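Local coordinates for EDD domain protein, DegV family (Ruminococcus gnavus, PDB 3JR7) that is of unknown function but probably binds lipids, perhaps fatty acids, at residues S21-V26 with E97-V102; T75-T80 with R187-L192; Y92-E97 with G127-H132. One frame throughout, in Å; residues are numbered along the deposited sequence.

Contact 1. Residues S21-V26 with E97-V102; sequences SYKVIV and ERIYVV
Ser21 meets Glu97 and Arg98 where 21-26 runs alongside 97-102, and it is among the residues with the most surface buried here, together with Ile25, Arg98 and Tyr100. The strands are parallel: their short axes approach to 4.7 Å and diverge by 19°, and the backbone ladder alternates between the two strands, as in Tyr100 N to Lys23 O at 3.0 Å with an N-H...O angle of 169°. At the ladder's start Ser21 adds a side-chain rung. Its OG, turned anti to the backbone N (chi1 -171°), accepts from Glu97 N at 2.7 Å, while Ser21 O takes Arg98 N.

That carbonyl oxygen also sits 3.4 Å above the centre of the Arg98 guanidinium, over one face, so it touches the flat of the group while the N-H groups point elsewhere. Glu97 OE1 lies at the guanidinium edge, 2.8 Å from Arg98 NH1 in a salt bridge whose hydrogen bond is weak; Asp19 also pairs with NH1 and Glu154 with NE. Replacing Arg98 by a methionine would probably leave the carboxylates of Asp19, Glu97 and Glu154 without their shared positive mate at the N-terminal end of these strands.

Tyr100 presents its ring edge to Tyr22, Tyr100 CE2 meeting Tyr22 CB at 3.9 Å, and the two side chains cross at about a right angle. On the other face, Ile25 CD1 packs on Ile99 CG2 at 3.5 Å. With CG1 beside the backbone N and the chain extended beyond it, CD1 reaches back toward Ile99.

Strand 22-27 lies between 42-51 and 98-103, in a parallel portion of the sheet covered on both faces: helix 141-155 packs on Tyr22, Val24 and Tyr100, and helix 85-92 on Ile25 and Val101.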
ATOM      1  N   SER A  21      17.388 -17.862  -1.587  1.00 35.02           N
ATOM      2  CA  SER A  21      17.775 -17.309  -0.285  1.00 30.98           C
ATOM      3  C   SER A  21      17.411 -15.830  -0.245  1.00 27.44           C
ATOM      4  O   SER A  21      18.266 -14.987  -0.337  1.00 25.69           O
ATOM      5  CB  SER A  21      19.261 -17.528  -0.052  1.00 29.78           C
ATOM      6  OG  SER A  21      19.619 -17.200   1.282  1.00 28.26           O
ATOM      7  N   TYR A  22      16.122 -15.531  -0.152  1.00 25.80           N
ATOM      8  CA  TYR A  22      15.663 -14.142  -0.031  1.00 23.62           C
ATOM      9  C   TYR A  22      14.448 -14.024   0.869  1.00 22.99           C
ATOM     10  O   TYR A  22      13.722 -14.974   1.036  1.00 21.27           O
ATOM     11  CB  TYR A  22      15.355 -13.566  -1.414  1.00 23.95           C
ATOM     12  CG  TYR A  22      14.067 -14.021  -2.071  1.00 22.77           C
ATOM     13  CD1 TYR A  22      12.918 -13.279  -1.961  1.00 26.32           C
ATOM     14  CD2 TYR A  22      14.028 -15.142  -2.853  1.00 23.47           C
ATOM     15  CE1 TYR A  22      11.756 -13.657  -2.592  1.00 26.68           C
ATOM     16  CE2 TYR A  22      12.852 -15.557  -3.480  1.00 25.82           C
ATOM     17  CZ  TYR A  22      11.724 -14.798  -3.354  1.00 28.28           C
ATOM     18  OH  TYR A  22      10.509 -15.177  -3.960  1.00 28.19           O
ATOM     19  N   LYS A  23      14.226 -12.845   1.435  1.00 22.16           N
ATOM     20  CA  LYS A  23      12.989 -12.563   2.139  1.00 21.95           C
ATOM     21  C   LYS A  23      12.471 -11.182   1.691  1.00 20.19           C
ATOM     22  O   LYS A  23      13.276 -10.273   1.463  1.00 19.72           O
ATOM     23  CB  LYS A  23      13.214 -12.635   3.643  1.00 22.49           C
ATOM     24  CG  LYS A  23      11.958 -12.606   4.451  1.00 25.44           C
ATOM     25  CD  LYS A  23      12.194 -12.993   5.933  1.00 30.06           C
ATOM     26  CE  LYS A  23      12.957 -11.921   6.754  1.00 31.20           C
ATOM     27  NZ  LYS A  23      13.073 -12.202   8.316  1.00 29.92           N
ATOM     28  N   VAL A  24      11.155 -11.048   1.582  1.00 19.06           N
ATOM     29  CA  VAL A  24      10.475  -9.768   1.296  1.00 19.37           C
ATOM     30  C   VAL A  24       9.707  -9.303   2.504  1.00 19.88           C
ATOM     31  O   VAL A  24       8.702  -9.932   2.910  1.00 20.38           O
ATOM     32  CB  VAL A  24       9.493  -9.840   0.112  1.00 19.71           C
ATOM     33  CG1 VAL A  24       8.996  -8.407  -0.257  1.00 19.95           C
ATOM     34  CG2 VAL A  24      10.151 -10.535  -1.119  1.00 20.72           C
ATOM     35  N   ILE A  25      10.202  -8.233   3.109  1.00 18.83           N
ATOM     36  CA  ILE A  25       9.595  -7.628   4.275  1.00 20.04           C
ATOM     37  C   ILE A  25       8.733  -6.447   3.792  1.00 19.62           C
ATOM     38  O   ILE A  25       9.195  -5.613   3.045  1.00 20.43           O
ATOM     39  CB  ILE A  25      10.665  -7.075   5.221  1.00 20.09           C
ATOM     40  CG1 ILE A  25      11.625  -8.216   5.674  1.00 23.33           C
ATOM     41  CG2 ILE A  25      10.017  -6.356   6.415  1.00 19.98           C
ATOM     42  CD1 ILE A  25      12.878  -7.706   6.278  1.00 25.85           C
ATOM     43  N   VAL A  26       7.508  -6.382   4.242  1.00 18.72           N
ATOM     44  CA  VAL A  26       6.561  -5.361   3.840  1.00 18.76           C
ATOM     45  C   VAL A  26       5.964  -4.765   5.093  1.00 19.20           C
ATOM     46  O   VAL A  26       5.587  -5.517   6.010  1.00 20.32           O
ATOM     47  CB  VAL A  26       5.455  -5.986   2.979  1.00 18.45           C
ATOM     48  CG1 VAL A  26       4.507  -4.888   2.429  1.00 16.66           C
ATOM     49  CG2 VAL A  26       6.080  -6.794   1.839  1.00 19.40           C
ATOM     50  N   GLU A  97      19.817 -14.714   2.334  1.00 22.90           N
ATOM     51  CA  GLU A  97      20.943 -13.912   1.865  1.00 24.09           C
ATOM     52  C   GLU A  97      20.499 -12.515   1.429  1.00 23.65           C
ATOM     53  O   GLU A  97      21.188 -11.528   1.689  1.00 25.10           O
ATOM     54  CB  GLU A  97      21.593 -14.616   0.661  1.00 25.16           C
ATOM     55  CG  GLU A  97      22.725 -13.861   0.004  1.00 27.88           C
ATOM     56  CD  GLU A  97      23.285 -14.596  -1.174  1.00 34.44           C
ATOM     57  OE1 GLU A  97      22.510 -15.246  -1.925  1.00 40.18           O
ATOM     58  OE2 GLU A  97      24.505 -14.518  -1.365  1.00 39.91           O
ATOM     59  N   ARG A  98      19.363 -12.437   0.753  1.00 21.87           N
ATOM     60  CA  ARG A  98      18.927 -11.182   0.155  1.00 21.40           C
ATOM     61  C   ARG A  98      17.662 -10.693   0.842  1.00 20.86           C
ATOM     62  O   ARG A  98      16.674 -11.414   0.927  1.00 21.15           O
ATOM     63  CB  ARG A  98      18.688 -11.384  -1.342  1.00 20.85           C
ATOM     64  CG  ARG A  98      19.899 -11.981  -2.060  1.00 23.89           C
ATOM     65  CD  ARG A  98      19.717 -12.160  -3.549  1.00 25.99           C
ATOM     66  NE  ARG A  98      18.745 -13.177  -3.862  1.00 31.70           N
ATOM     67  CZ  ARG A  98      18.930 -14.512  -3.761  1.00 33.74           C
ATOM     68  NH1 ARG A  98      20.092 -15.013  -3.283  1.00 34.45           N
ATOM     69  NH2 ARG A  98      17.947 -15.356  -4.133  1.00 30.30           N
ATOM     70  N   ILE A  99      17.696  -9.459   1.331  1.00 20.90           N
ATOM     71  CA  ILE A  99      16.566  -8.846   2.007  1.00 20.18           C
ATOM     72  C   ILE A  99      16.019  -7.661   1.206  1.00 19.63           C
ATOM     73  O   ILE A  99      16.749  -6.717   0.884  1.00 19.58           O
ATOM     74  CB  ILE A  99      16.944  -8.348   3.391  1.00 20.47           C
ATOM     75  CG1 ILE A  99      17.594  -9.498   4.193  1.00 22.51           C
ATOM     76  CG2 ILE A  99      15.675  -7.761   4.107  1.00 20.96           C
ATOM     77  CD1 ILE A  99      16.635 -10.681   4.538  1.00 19.29           C
ATOM     78  N   TYR A 100      14.728  -7.718   0.896  1.00 19.00           N
ATOM     79  CA  TYR A 100      14.045  -6.655   0.140  1.00 19.30           C
ATOM     80  C   TYR A 100      12.987  -6.103   1.057  1.00 18.45           C
ATOM     81  O   TYR A 100      12.216  -6.860   1.605  1.00 19.80           O
ATOM     82  CB  TYR A 100      13.380  -7.234  -1.116  1.00 19.29           C
ATOM     83  CG  TYR A 100      14.315  -7.931  -2.058  1.00 18.94           C
ATOM     84  CD1 TYR A 100      15.141  -7.201  -2.911  1.00 19.86           C
ATOM     85  CD2 TYR A 100      14.356  -9.320  -2.128  1.00 18.82           C
ATOM     86  CE1 TYR A 100      16.020  -7.833  -3.765  1.00 19.65           C
ATOM     87  CE2 TYR A 100      15.221  -9.979  -3.024  1.00 21.05           C
ATOM     88  CZ  TYR A 100      16.054  -9.214  -3.832  1.00 21.11           C
ATOM     89  OH  TYR A 100      16.898  -9.814  -4.710  1.00 21.87           O
ATOM     90  N   VAL A 101      12.937  -4.800   1.244  1.00 18.86           N
ATOM     91  CA  VAL A 101      11.976  -4.180   2.158  1.00 18.56           C
ATOM     92  C   VAL A 101      11.070  -3.257   1.341  1.00 19.18           C
ATOM     93  O   VAL A 101      11.563  -2.470   0.503  1.00 21.40           O
ATOM     94  CB  VAL A 101      12.703  -3.398   3.275  1.00 19.24           C
ATOM     95  CG1 VAL A 101      11.723  -2.996   4.427  1.00 20.21           C
ATOM     96  CG2 VAL A 101      13.883  -4.206   3.832  1.00 18.01           C
ATOM     97  N   VAL A 102       9.765  -3.348   1.548  1.00 17.86           N
ATOM     98  CA  VAL A 102       8.806  -2.512   0.814  1.00 17.76           C
ATOM     99  C   VAL A 102       7.992  -1.720   1.801  1.00 18.02           C
ATOM    100  O   VAL A 102       7.414  -2.309   2.710  1.00 19.68           O
ATOM    101  CB  VAL A 102       7.854  -3.360  -0.017  1.00 17.71           C
ATOM    102  CG1 VAL A 102       6.853  -2.402  -0.807  1.00 18.24           C
ATOM    103  CG2 VAL A 102       8.655  -4.259  -0.975  1.00 17.26           C
TER

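Contact 2. Residues T75-T80 with R187-L192; sequences TSCAKT and RKNGRL
Asn189 turns its carboxamide toward 75-80 and uses both ends of it. ND2 donates to Ala78 O at 3.0 Å; the bond is nearly straight (164°), and the acceptor lies within 8° of the amide plane, although the donor is tilted from the plane of the Ala78 carbonyl. OD1 accepts from Lys79 NZ at 2.8 Å, with the ammonium approaching from above the carbonyl plane, 41° out of it. The lysine gets there by bending at chi2 and chi3, which carries CD and CE obliquely across the carboxamide. Donor and acceptor are therefore both engaged, fixing which way round the amide sits, and Tyr288 OH is a further partner of ND2.

Cys77 reaches in beside this pair, its SG 3.6 Å from Asn189 OD1 and 4.0 Å from Lys188 CB. The rest of Lys188 leads away to a salt bridge with Asp184.

The amide is offered from the end of helix 184-188, which closes in a Schellman motif with Gly190, at positive phi, as the C-prime residue: Gly190 N bonds Arg187 O, and Arg191 N bonds Leu186 O. Arg191 folds back over the turn, NH1 donating to Asn189 O at 2.8 Å, while its NH2 is linked to Thr80 O through a water at 3.1 Å from NH2. Thr80 and Arg191 both belong to the pocket holding the polyether ligand.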
ATOM      1  N   THR A  75     -14.878   9.691  18.808  1.00 40.49           N
ATOM      2  CA  THR A  75     -15.058  11.030  18.308  1.00 41.81           C
ATOM      3  C   THR A  75     -13.725  11.616  17.836  1.00 41.79           C
ATOM      4  O   THR A  75     -13.686  12.382  16.877  1.00 42.68           O
ATOM      5  CB  THR A  75     -15.665  11.943  19.395  1.00 42.40           C
ATOM      6  OG1 THR A  75     -15.613  13.288  18.929  1.00 45.75           O
ATOM      7  CG2 THR A  75     -14.888  11.844  20.676  1.00 42.41           C
ATOM      8  N   SER A  76     -12.626  11.247  18.476  1.00 40.63           N
ATOM      9  CA  SER A  76     -11.350  11.728  17.997  1.00 40.51           C
ATOM     10  C   SER A  76     -10.764  10.801  16.889  1.00 39.28           C
ATOM     11  O   SER A  76     -10.928   9.581  16.851  1.00 37.76           O
ATOM     12  CB  SER A  76     -10.380  11.884  19.144  1.00 40.87           C
ATOM     13  OG  SER A  76     -10.311  10.651  19.822  1.00 43.84           O
ATOM     14  N   CYS A  77     -10.100  11.460  15.977  1.00 38.52           N
ATOM     15  CA  CYS A  77      -9.462  10.861  14.840  1.00 37.59           C
ATOM     16  C   CYS A  77      -8.360   9.837  15.226  1.00 36.00           C
ATOM     17  O   CYS A  77      -7.587  10.065  16.157  1.00 35.69           O
ATOM     18  CB  CYS A  77      -8.871  12.038  14.094  1.00 37.98           C
ATOM     19  SG  CYS A  77      -8.230  11.560  12.611  1.00 39.36           S
ATOM     20  N   ALA A  78      -8.304   8.692  14.552  1.00 34.32           N
ATOM     21  CA  ALA A  78      -7.255   7.701  14.823  1.00 33.25           C
ATOM     22  C   ALA A  78      -5.850   8.277  14.525  1.00 32.23           C
ATOM     23  O   ALA A  78      -5.711   9.175  13.715  1.00 31.58           O
ATOM     24  CB  ALA A  78      -7.485   6.426  14.027  1.00 32.61           C
ATOM     25  N   LYS A  79      -4.840   7.773  15.220  1.00 31.88           N
ATOM     26  CA  LYS A  79      -3.426   8.161  14.992  1.00 31.68           C
ATOM     27  C   LYS A  79      -2.698   6.870  14.721  1.00 30.06           C
ATOM     28  O   LYS A  79      -3.166   5.807  15.119  1.00 30.30           O
ATOM     29  CB  LYS A  79      -2.790   8.832  16.216  1.00 32.42           C
ATOM     30  CG  LYS A  79      -3.381  10.187  16.618  1.00 36.17           C
ATOM     31  CD  LYS A  79      -3.446  11.210  15.456  1.00 40.30           C
ATOM     32  CE  LYS A  79      -4.743  12.032  15.533  1.00 44.43           C
ATOM     33  NZ  LYS A  79      -4.835  13.183  14.546  1.00 44.94           N
ATOM     34  N   THR A  80      -1.568   6.958  14.028  1.00 28.28           N
ATOM     35  CA  THR A  80      -0.816   5.756  13.661  1.00 26.46           C
ATOM     36  C   THR A  80       0.681   5.989  13.907  1.00 25.79           C
ATOM     37  O   THR A  80       1.126   7.141  14.062  1.00 24.64           O
ATOM     38  CB  THR A  80      -1.116   5.340  12.204  1.00 26.76           C
ATOM     39  OG1 THR A  80      -0.845   6.411  11.288  1.00 24.26           O
ATOM     40  CG2 THR A  80      -2.608   4.903  12.063  1.00 25.38           C
ATOM     41  N   ARG A 187      -6.892  13.879   6.035  1.00 28.33           N
ATOM     42  CA  ARG A 187      -6.789  15.334   6.135  1.00 30.78           C
ATOM     43  C   ARG A 187      -6.255  15.730   7.498  1.00 30.73           C
ATOM     44  O   ARG A 187      -5.267  16.448   7.601  1.00 31.29           O
ATOM     45  CB  ARG A 187      -8.155  15.976   5.865  1.00 31.53           C
ATOM     46  CG  ARG A 187      -8.250  17.469   6.244  1.00 37.22           C
ATOM     47  CD  ARG A 187      -7.500  18.366   5.291  1.00 43.02           C
ATOM     48  NE  ARG A 187      -8.063  18.295   3.938  1.00 48.00           N
ATOM     49  CZ  ARG A 187      -7.516  18.823   2.839  1.00 48.94           C
ATOM     50  NH1 ARG A 187      -6.363  19.486   2.882  1.00 48.41           N
ATOM     51  NH2 ARG A 187      -8.140  18.669   1.675  1.00 50.66           N
ATOM     52  N   LYS A 188      -6.877  15.195   8.536  1.00 31.21           N
ATOM     53  CA  LYS A 188      -6.571  15.575   9.903  1.00 32.44           C
ATOM     54  C   LYS A 188      -5.173  15.103  10.327  1.00 32.36           C
ATOM     55  O   LYS A 188      -4.508  15.761  11.142  1.00 32.14           O
ATOM     56  CB  LYS A 188      -7.673  15.074  10.869  1.00 33.36           C
ATOM     57  CG  LYS A 188      -9.064  15.852  10.737  1.00 36.84           C
ATOM     58  CD  LYS A 188      -9.700  15.822   9.284  1.00 41.49           C
ATOM     59  CE  LYS A 188     -10.891  16.786   9.016  1.00 43.26           C
ATOM     60  NZ  LYS A 188     -11.348  16.765   7.558  1.00 44.95           N
ATOM     61  N   ASN A 189      -4.695  13.993   9.783  1.00 31.70           N
ATOM     62  CA  ASN A 189      -3.316  13.547  10.103  1.00 31.83           C
ATOM     63  C   ASN A 189      -2.237  14.129   9.172  1.00 31.37           C
ATOM     64  O   ASN A 189      -1.083  13.699   9.210  1.00 30.59           O
ATOM     65  CB  ASN A 189      -3.238  12.008  10.177  1.00 32.17           C
ATOM     66  CG  ASN A 189      -3.993  11.447  11.354  1.00 35.15           C
ATOM     67  OD1 ASN A 189      -4.774  12.140  11.973  1.00 40.40           O
ATOM     68  ND2 ASN A 189      -3.789  10.195  11.653  1.00 39.78           N
ATOM     69  N   GLY A 190      -2.597  15.114   8.352  1.00 30.94           N
ATOM     70  CA  GLY A 190      -1.601  15.924   7.627  1.00 31.27           C
ATOM     71  C   GLY A 190      -1.078  15.264   6.353  1.00 31.01           C
ATOM     72  O   GLY A 190       0.005  15.611   5.861  1.00 30.63           O
ATOM     73  N   ARG A 191      -1.842  14.320   5.810  1.00 29.97           N
ATOM     74  CA  ARG A 191      -1.466  13.604   4.574  1.00 29.41           C
ATOM     75  C   ARG A 191      -2.042  14.187   3.279  1.00 29.42           C
ATOM     76  O   ARG A 191      -1.821  13.651   2.215  1.00 28.15           O
ATOM     77  CB  ARG A 191      -1.875  12.132   4.697  1.00 29.20           C
ATOM     78  CG  ARG A 191      -0.827  11.268   5.366  1.00 29.60           C
ATOM     79  CD  ARG A 191      -0.513  11.611   6.795  1.00 29.63           C
ATOM     80  NE  ARG A 191       0.559  10.775   7.299  1.00 28.64           N
ATOM     81  CZ  ARG A 191       0.906  10.667   8.574  1.00 31.16           C
ATOM     82  NH1 ARG A 191       0.223  11.297   9.540  1.00 31.51           N
ATOM     83  NH2 ARG A 191       1.929   9.898   8.897  1.00 29.84           N
ATOM     84  N   LEU A 192      -2.776  15.287   3.371  1.00 30.67           N
ATOM     85  CA  LEU A 192      -3.440  15.866   2.199  1.00 32.46           C
ATOM     86  C   LEU A 192      -2.986  17.315   2.004  1.00 34.86           C
ATOM     87  O   LEU A 192      -3.703  18.144   1.453  1.00 32.36           O
ATOM     88  CB  LEU A 192      -4.967  15.804   2.360  1.00 32.24           C
ATOM     89  CG  LEU A 192      -5.654  14.452   2.405  1.00 30.60           C
ATOM     90  CD1 LEU A 192      -7.178  14.655   2.283  1.00 28.31           C
ATOM     91  CD2 LEU A 192      -5.133  13.581   1.229  1.00 30.11           C
TER
HETATM   92  O   HOH W   1       1.887   8.932  11.799  1.00 35.11           O

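Contact 3. Residues Y92-E97 with G127-H132; sequences YHCDAE and GEKQIH. With PO4 (phosphate ion), chain D.
Lys129 puts its ammonium group among three backbone carbonyls of one loop: NZ donates to Ala96 O at 2.7 Å, Tyr92 O at 2.9 Å and Cys94 O at 3.2 Å. The first two bonds come in nearly along their C=O axes, whereas NZ stands above the Cys94 carbonyl plane, 43° out of it. The side chain is extended throughout, with CG anti to the backbone N, a reach that spans the gap between 127-132 and the loop. Three carbonyl oxygens thus surround NZ and accept from it, and their dipoles would probably help stabilise the positive charge. Every other residue from Tyr92 to Ala96 directs its oxygen at one point, which probably helps hold the loop's curl.

Deeper in, Ile131 meets Tyr92 at about a right angle. Ile131 CG2 lies over the centroid of the Tyr92 ring at 4.1 Å, only 10° off the normal, a CH-pi contact over one face; Ile131 CD1 also touches Tyr92 CD2 at 3.9 Å. The hydroxyl at the far end of the ring is bonded to Ala115 O.

Toward the surface, Glu97 and Gln130 run side by side in the same direction, carboxylate and amide planes 67° apart. A water joins Glu97 O to Gln130 N. Gln130 NE2 donates to phosphate O1 at 3.2 Å and, weakly, to O3; this ion, which also bonds Phe160 N, probably comes from the crystallisation liquor.

The loop follows helix 85-92 and leads into strand 98-103, which runs parallel to its neighbour 130-135 with helix 111-126 between them in sequence. This is a beta-alpha-beta crossover, and Lys129 ties the entrance of its second strand to the loop before its first.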
ATOM      1  N   TYR A  92      15.636  -8.170   9.448  1.00 24.11           N
ATOM      2  CA  TYR A  92      16.708  -8.380   8.469  1.00 23.94           C
ATOM      3  C   TYR A  92      17.617  -9.532   8.912  1.00 25.20           C
ATOM      4  O   TYR A  92      18.226 -10.237   8.109  1.00 24.31           O
ATOM      5  CB  TYR A  92      17.541  -7.102   8.279  1.00 23.82           C
ATOM      6  CG  TYR A  92      16.802  -5.839   7.915  1.00 22.30           C
ATOM      7  CD1 TYR A  92      15.501  -5.870   7.384  1.00 22.16           C
ATOM      8  CD2 TYR A  92      17.402  -4.593   8.093  1.00 21.04           C
ATOM      9  CE1 TYR A  92      14.824  -4.686   7.049  1.00 19.26           C
ATOM     10  CE2 TYR A  92      16.760  -3.438   7.755  1.00 19.63           C
ATOM     11  CZ  TYR A  92      15.453  -3.478   7.236  1.00 20.28           C
ATOM     12  OH  TYR A  92      14.821  -2.298   6.890  1.00 19.49           O
ATOM     13  N   HIS A  93      17.741  -9.713  10.213  1.00 26.43           N
ATOM     14  CA  HIS A  93      18.657 -10.727  10.755  1.00 27.05           C
ATOM     15  C   HIS A  93      17.998 -12.111  10.680  1.00 26.86           C
ATOM     16  O   HIS A  93      17.097 -12.444  11.480  1.00 26.71           O
ATOM     17  CB  HIS A  93      18.973 -10.329  12.194  1.00 28.47           C
ATOM     18  CG  HIS A  93      19.938 -11.236  12.892  1.00 31.92           C
ATOM     19  ND1 HIS A  93      21.206 -11.484  12.415  1.00 33.63           N
ATOM     20  CD2 HIS A  93      19.845 -11.887  14.072  1.00 33.32           C
ATOM     21  CE1 HIS A  93      21.833 -12.295  13.244  1.00 32.95           C
ATOM     22  NE2 HIS A  93      21.034 -12.540  14.262  1.00 36.45           N
ATOM     23  N   CYS A  94      18.432 -12.901   9.694  1.00 26.05           N
ATOM     24  CA  CYS A  94      17.875 -14.229   9.413  1.00 26.19           C
ATOM     25  C   CYS A  94      18.761 -14.929   8.386  1.00 25.52           C
ATOM     26  O   CYS A  94      19.737 -14.377   7.924  1.00 24.54           O
ATOM     27  CB  CYS A  94      16.452 -14.131   8.866  1.00 26.22           C
ATOM     28  SG  CYS A  94      16.366 -13.244   7.261  1.00 27.83           S
ATOM     29  N   ASP A  95      18.399 -16.143   8.005  1.00 25.45           N
ATOM     30  CA  ASP A  95      19.218 -16.965   7.132  1.00 25.53           C
ATOM     31  C   ASP A  95      19.144 -16.594   5.646  1.00 24.35           C
ATOM     32  O   ASP A  95      19.912 -17.147   4.852  1.00 23.04           O
ATOM     33  CB  ASP A  95      18.795 -18.462   7.275  1.00 26.91           C
ATOM     34  CG  ASP A  95      19.283 -19.086   8.553  1.00 31.41           C
ATOM     35  OD1 ASP A  95      20.134 -18.502   9.260  1.00 38.39           O
ATOM     36  OD2 ASP A  95      18.816 -20.192   8.860  1.00 39.28           O
ATOM     37  N   ALA A  96      18.209 -15.720   5.259  1.00 23.99           N
ATOM     38  CA  ALA A  96      18.063 -15.317   3.855  1.00 23.87           C
ATOM     39  C   ALA A  96      19.230 -14.434   3.476  1.00 23.82           C
ATOM     40  O   ALA A  96      19.569 -13.476   4.187  1.00 24.65           O
ATOM     41  CB  ALA A  96      16.714 -14.569   3.574  1.00 22.32           C
ATOM     42  N   GLU A  97      19.817 -14.714   2.334  1.00 22.90           N
ATOM     43  CA  GLU A  97      20.943 -13.912   1.865  1.00 24.09           C
ATOM     44  C   GLU A  97      20.499 -12.515   1.429  1.00 23.65           C
ATOM     45  O   GLU A  97      21.188 -11.528   1.689  1.00 25.10           O
ATOM     46  CB  GLU A  97      21.593 -14.616   0.661  1.00 25.16           C
ATOM     47  CG  GLU A  97      22.725 -13.861   0.004  1.00 27.88           C
ATOM     48  CD  GLU A  97      23.285 -14.596  -1.174  1.00 34.44           C
ATOM     49  OE1 GLU A  97      22.510 -15.246  -1.925  1.00 40.18           O
ATOM     50  OE2 GLU A  97      24.505 -14.518  -1.365  1.00 39.91           O
ATOM     51  N   GLY A 127      27.529  -6.518  10.393  1.00 32.25           N
ATOM     52  CA  GLY A 127      28.266  -6.365   9.150  1.00 32.48           C
ATOM     53  C   GLY A 127      27.386  -6.226   7.913  1.00 32.38           C
ATOM     54  O   GLY A 127      26.167  -6.076   7.990  1.00 31.11           O
ATOM     55  N   GLU A 128      28.037  -6.276   6.767  1.00 32.30           N
ATOM     56  CA  GLU A 128      27.421  -6.061   5.465  1.00 33.21           C
ATOM     57  C   GLU A 128      26.381  -7.160   5.130  1.00 30.63           C
ATOM     58  O   GLU A 128      26.594  -8.309   5.392  1.00 29.67           O
ATOM     59  CB  GLU A 128      28.518  -6.032   4.359  1.00 34.62           C
ATOM     60  CG  GLU A 128      29.406  -4.799   4.406  1.00 40.23           C
ATOM     61  CD  GLU A 128      30.455  -4.725   3.255  1.00 46.28           C
ATOM     62  OE1 GLU A 128      30.752  -5.767   2.608  1.00 48.22           O
ATOM     63  OE2 GLU A 128      30.964  -3.594   2.996  1.00 51.33           O
ATOM     64  N   LYS A 129      25.254  -6.776   4.543  1.00 29.07           N
ATOM     65  CA  LYS A 129      24.304  -7.751   4.007  1.00 27.05           C
ATOM     66  C   LYS A 129      23.618  -7.086   2.842  1.00 26.00           C
ATOM     67  O   LYS A 129      23.535  -5.857   2.794  1.00 25.13           O
ATOM     68  CB  LYS A 129      23.293  -8.185   5.081  1.00 26.82           C
ATOM     69  CG  LYS A 129      22.421  -9.374   4.678  1.00 25.71           C
ATOM     70  CD  LYS A 129      21.461  -9.861   5.792  1.00 24.33           C
ATOM     71  CE  LYS A 129      20.989 -11.251   5.462  1.00 23.07           C
ATOM     72  NZ  LYS A 129      19.867 -11.704   6.251  1.00 22.09           N
ATOM     73  N   GLN A 130      23.129  -7.898   1.893  1.00 24.26           N
ATOM     74  CA  GLN A 130      22.372  -7.368   0.786  1.00 23.15           C
ATOM     75  C   GLN A 130      20.970  -7.072   1.294  1.00 21.96           C
ATOM     76  O   GLN A 130      20.131  -7.956   1.374  1.00 20.80           O
ATOM     77  CB  GLN A 130      22.358  -8.349  -0.391  1.00 22.64           C
ATOM     78  CG  GLN A 130      23.713  -8.408  -1.173  1.00 25.23           C
ATOM     79  CD  GLN A 130      23.821  -9.664  -2.048  1.00 26.08           C
ATOM     80  OE1 GLN A 130      23.531 -10.751  -1.611  1.00 29.94           O
ATOM     81  NE2 GLN A 130      24.211  -9.493  -3.280  1.00 27.49           N
ATOM     82  N   ILE A 131      20.751  -5.806   1.641  1.00 21.83           N
ATOM     83  CA  ILE A 131      19.475  -5.296   2.086  1.00 21.66           C
ATOM     84  C   ILE A 131      19.127  -4.053   1.257  1.00 20.75           C
ATOM     85  O   ILE A 131      19.922  -3.109   1.157  1.00 20.81           O
ATOM     86  CB  ILE A 131      19.531  -4.857   3.553  1.00 21.82           C
ATOM     87  CG1 ILE A 131      19.991  -6.011   4.448  1.00 22.02           C
ATOM     88  CG2 ILE A 131      18.140  -4.358   4.011  1.00 20.59           C
ATOM     89  CD1 ILE A 131      20.431  -5.562   5.856  1.00 23.01           C
ATOM     90  N   HIS A 132      17.951  -4.051   0.660  1.00 19.60           N
ATOM     91  CA  HIS A 132      17.484  -2.895  -0.088  1.00 18.96           C
ATOM     92  C   HIS A 132      16.096  -2.510   0.353  1.00 18.98           C
ATOM     93  O   HIS A 132      15.187  -3.353   0.397  1.00 19.41           O
ATOM     94  CB  HIS A 132      17.504  -3.126  -1.608  1.00 19.24           C
ATOM     95  CG  HIS A 132      17.156  -1.893  -2.373  1.00 20.78           C
ATOM     96  ND1 HIS A 132      18.086  -0.922  -2.659  1.00 21.86           N
ATOM     97  CD2 HIS A 132      15.958  -1.399  -2.780  1.00 21.81           C
ATOM     98  CE1 HIS A 132      17.486   0.084  -3.280  1.00 22.56           C
ATOM     99  NE2 HIS A 132      16.194  -0.182  -3.359  1.00 21.79           N
TER
HETATM  100  P   PO4 D 300      23.846 -11.820  -6.084  1.00 67.59           P
HETATM  101  O1  PO4 D 300      23.660 -12.316  -4.634  1.00 68.14           O
HETATM  102  O2  PO4 D 300      22.485 -11.644  -6.694  1.00 66.22           O
HETATM  103  O3  PO4 D 300      24.511 -10.475  -6.105  1.00 69.62           O
HETATM  104  O4  PO4 D 300      24.722 -12.723  -6.938  1.00 68.02           O
HETATM  105  O   HOH W   2      23.731 -10.773   1.707  1.00 26.31           O

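Contacts 1 and 3 form one continuous region, their centres 8 Å apart. They share Glu97, and strand 98-103 lies between 22-27 and 130-135, so the ladder of contact 1 probably continues through Ile99 N to Gln130 O (2.9 Å) and Val101 N to His132 O (2.8 Å). Tyr92 joins them on one face, its CD1 3.4 Å from Ile25 CD1. Contact 2 stands apart, 31 Å from contact 1 and 35 Å from contact 3 between centres, yet its strand 79-81 reaches the same sheet by pairing with 42-51. Of the three, contact 2 contributes residues to the polyether pocket, a plausible site for the lipid binding inferred for the family.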